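Local coordinates for protein listeriolysin O (Listeria monocytogenes, PDB 4CDB) that binds cholesterol-containing host membranes and, after a major conformational change, inserts into them as an oligomeric pore that lyses the cell, at residues Y217-V222 and I255-Y260. Numbering follows the deposited sequence.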
loop_
_atom_site.group_PDB
_atom_site.type_symbol
_atom_site.label_atom_id
_atom_site.label_comp_id
_atom_site.label_asym_id
_atom_site.label_seq_id
_atom_site.Cartn_x
_atom_site.Cartn_y
_atom_site.Cartn_z
ATOM N N TYR A 217 12.049 -8.792 -15.578
ATOM C CA TYR A 217 13.206 -8.974 -16.444
ATOM C C TYR A 217 12.795 -9.140 -17.904
ATOM O O TYR A 217 13.482 -8.666 -18.810
ATOM C CB TYR A 217 14.024 -10.182 -15.986
ATOM C CG TYR A 217 14.523 -10.073 -14.563
ATOM C CD1 TYR A 217 14.852 -8.841 -14.015
ATOM C CD2 TYR A 217 14.658 -11.203 -13.765
ATOM C CE1 TYR A 217 15.308 -8.735 -12.714
ATOM C CE2 TYR A 217 15.113 -11.106 -12.461
ATOM C CZ TYR A 217 15.435 -9.870 -11.942
ATOM O OH TYR A 217 15.887 -9.770 -10.645
ATOM N N TYR A 218 11.673 -9.818 -18.124
ATOM C CA TYR A 218 11.160 -10.027 -19.472
ATOM C C TYR A 218 9.703 -10.479 -19.470
ATOM O O TYR A 218 9.199 -10.990 -18.467
ATOM C CB TYR A 218 12.024 -11.036 -20.238
ATOM C CG TYR A 218 12.182 -12.376 -19.551
ATOM C CD1 TYR A 218 11.289 -13.412 -19.792
ATOM C CD2 TYR A 218 13.230 -12.608 -18.670
ATOM C CE1 TYR A 218 11.431 -14.638 -19.171
ATOM C CE2 TYR A 218 13.380 -13.830 -18.044
ATOM C CZ TYR A 218 12.479 -14.841 -18.297
ATOM O OH TYR A 218 12.628 -16.058 -17.674
ATOM N N ASN A 219 9.038 -10.272 -20.602
ATOM C CA ASN A 219 7.686 -10.765 -20.814
ATOM C C ASN A 219 7.648 -11.743 -21.977
ATOM O O ASN A 219 8.282 -11.519 -23.011
ATOM C CB ASN A 219 6.723 -9.607 -21.082
ATOM C CG ASN A 219 6.576 -8.684 -19.893
ATOM O OD1 ASN A 219 5.670 -8.846 -19.076
ATOM N ND2 ASN A 219 7.469 -7.707 -19.788
ATOM N N VAL A 220 6.909 -12.832 -21.800
ATOM C CA VAL A 220 6.663 -13.767 -22.885
ATOM C C VAL A 220 5.187 -13.730 -23.264
ATOM O O VAL A 220 4.314 -13.981 -22.427
ATOM C CB VAL A 220 7.074 -15.206 -22.509
ATOM C CG1 VAL A 220 6.670 -16.180 -23.610
ATOM C CG2 VAL A 220 8.576 -15.278 -22.243
ATOM N N ASN A 221 4.914 -13.401 -24.524
ATOM C CA ASN A 221 3.538 -13.324 -25.007
ATOM C C ASN A 221 3.216 -14.366 -26.084
ATOM O O ASN A 221 4.116 -14.995 -26.647
ATOM C CB ASN A 221 3.217 -11.912 -25.502
ATOM C CG ASN A 221 4.051 -11.509 -26.698
ATOM O OD1 ASN A 221 5.094 -12.104 -26.968
ATOM N ND2 ASN A 221 3.600 -10.493 -27.423
ATOM N N VAL A 222 1.924 -14.541 -26.358
ATOM C CA VAL A 222 1.451 -15.557 -27.291
ATOM C C VAL A 222 0.742 -14.900 -28.471
ATOM O O VAL A 222 0.145 -13.834 -28.323
ATOM C CB VAL A 222 0.464 -16.519 -26.592
ATOM C CG1 VAL A 222 0.163 -17.720 -27.466
ATOM C CG2 VAL A 222 1.036 -16.981 -25.272
ATOM N N ILE A 255 -4.056 -17.088 -21.305
ATOM C CA ILE A 255 -3.002 -16.221 -20.800
ATOM C C ILE A 255 -2.189 -15.690 -21.980
ATOM O O ILE A 255 -1.420 -16.426 -22.601
ATOM C CB ILE A 255 -2.106 -16.961 -19.788
ATOM C CG1 ILE A 255 -2.950 -17.493 -18.625
ATOM C CG2 ILE A 255 -1.007 -16.049 -19.274
ATOM C CD1 ILE A 255 -2.149 -18.186 -17.539
ATOM N N SER A 256 -2.377 -14.410 -22.290
ATOM C CA SER A 256 -1.765 -13.795 -23.464
ATOM C C SER A 256 -0.319 -13.356 -23.235
ATOM O O SER A 256 0.457 -13.247 -24.180
ATOM C CB SER A 256 -2.610 -12.611 -23.942
ATOM O OG SER A 256 -2.868 -11.708 -22.879
ATOM N N SER A 257 0.039 -13.109 -21.979
ATOM C CA SER A 257 1.383 -12.647 -21.646
ATOM C C SER A 257 1.712 -12.898 -20.180
ATOM O O SER A 257 0.854 -12.740 -19.316
ATOM C CB SER A 257 1.523 -11.156 -21.957
ATOM O OG SER A 257 2.828 -10.695 -21.661
ATOM N N VAL A 258 2.955 -13.289 -19.909
ATOM C CA VAL A 258 3.407 -13.529 -18.543
ATOM C C VAL A 258 4.662 -12.719 -18.241
ATOM O O VAL A 258 5.631 -12.751 -19.003
ATOM C CB VAL A 258 3.720 -15.023 -18.293
ATOM C CG1 VAL A 258 4.263 -15.228 -16.880
ATOM C CG2 VAL A 258 2.484 -15.882 -18.519
ATOM N N ALA A 259 4.638 -11.987 -17.130
ATOM C CA ALA A 259 5.805 -11.230 -16.688
ATOM C C ALA A 259 6.664 -12.071 -15.744
ATOM O O ALA A 259 6.168 -12.618 -14.755
ATOM C CB ALA A 259 5.379 -9.933 -16.008
ATOM N N TYR A 260 7.950 -12.183 -16.062
ATOM C CA TYR A 260 8.880 -12.955 -15.246
ATOM C C TYR A 260 9.858 -12.025 -14.544
ATOM O O TYR A 260 10.287 -11.021 -15.112
ATOM C CB TYR A 260 9.662 -13.951 -16.108
ATOM C CG TYR A 260 8.819 -15.026 -16.759
ATOM C CD1 TYR A 260 8.143 -14.782 -17.947
ATOM C CD2 TYR A 260 8.720 -16.293 -16.199
ATOM C CE1 TYR A 260 7.380 -15.761 -18.552
ATOM C CE2 TYR A 260 7.958 -17.284 -16.797
ATOM C CZ TYR A 260 7.290 -17.010 -17.974
ATOM O OH TYR A 260 6.531 -17.987 -18.577
#
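Tyr217 and Tyr218 both stand opposite Tyr260, a classic beta bulge at one end of the antiparallel pairing of 217-222 with 255-260; regular pairs run from Tyr218-Tyr260 to Asn221-Ser257. Five backbone hydrogen bonds join the strands. The bulge divides the bonds of Tyr260 between two residues: its O accepts from Tyr217 N at 2.9 Å, while its N donates almost straight to Tyr218 O (171° at the hydrogen). Val220 and Val258 form a hydrogen-bonded pair with two reciprocal bonds, and Val222 N reaches Ser256 O at 2.9 Å. Between these bonds, CA-H...O contacts link Asn219 to Val258 O and Ser257 to Val220 O.

Aromatic and apolar packing fills the face carrying Tyr218, Val220, Val258 and Tyr260. The two tyrosine rings are inclined by only 19°, yet displaced so far, with centroids 5.2 Å apart, that little of one faces the other. Instead, Tyr260 CB sits over a face of the Tyr218 ring, 3.9 Å from its centroid, as a CH-pi contact. Tyr218 CG is turned between its own N and carbonyl carbon (chi1 56°), and the ring leans toward Tyr260, its CE1 3.5 Å from Tyr260 CD1. Farther out, Tyr260 CE1 meets Val220 CG2 at 3.9 Å.

On the other face, Asn219 OD1 rests 3.3 Å from Ala259 CB, and Asn221 CB lies against Ser256 O and, less closely, Ser257 CB.

Strand 207-222 follows shortly after 196-205, helical in part here but a transmembrane beta strand in the pore. Strands 114-118 and 345-353 flank the pair within the curled core sheet of this cholesterol-dependent cytolysin, while helix 137-152 packs over the tyrosine face through Val148 on Tyr218 and Val144 on Tyr260.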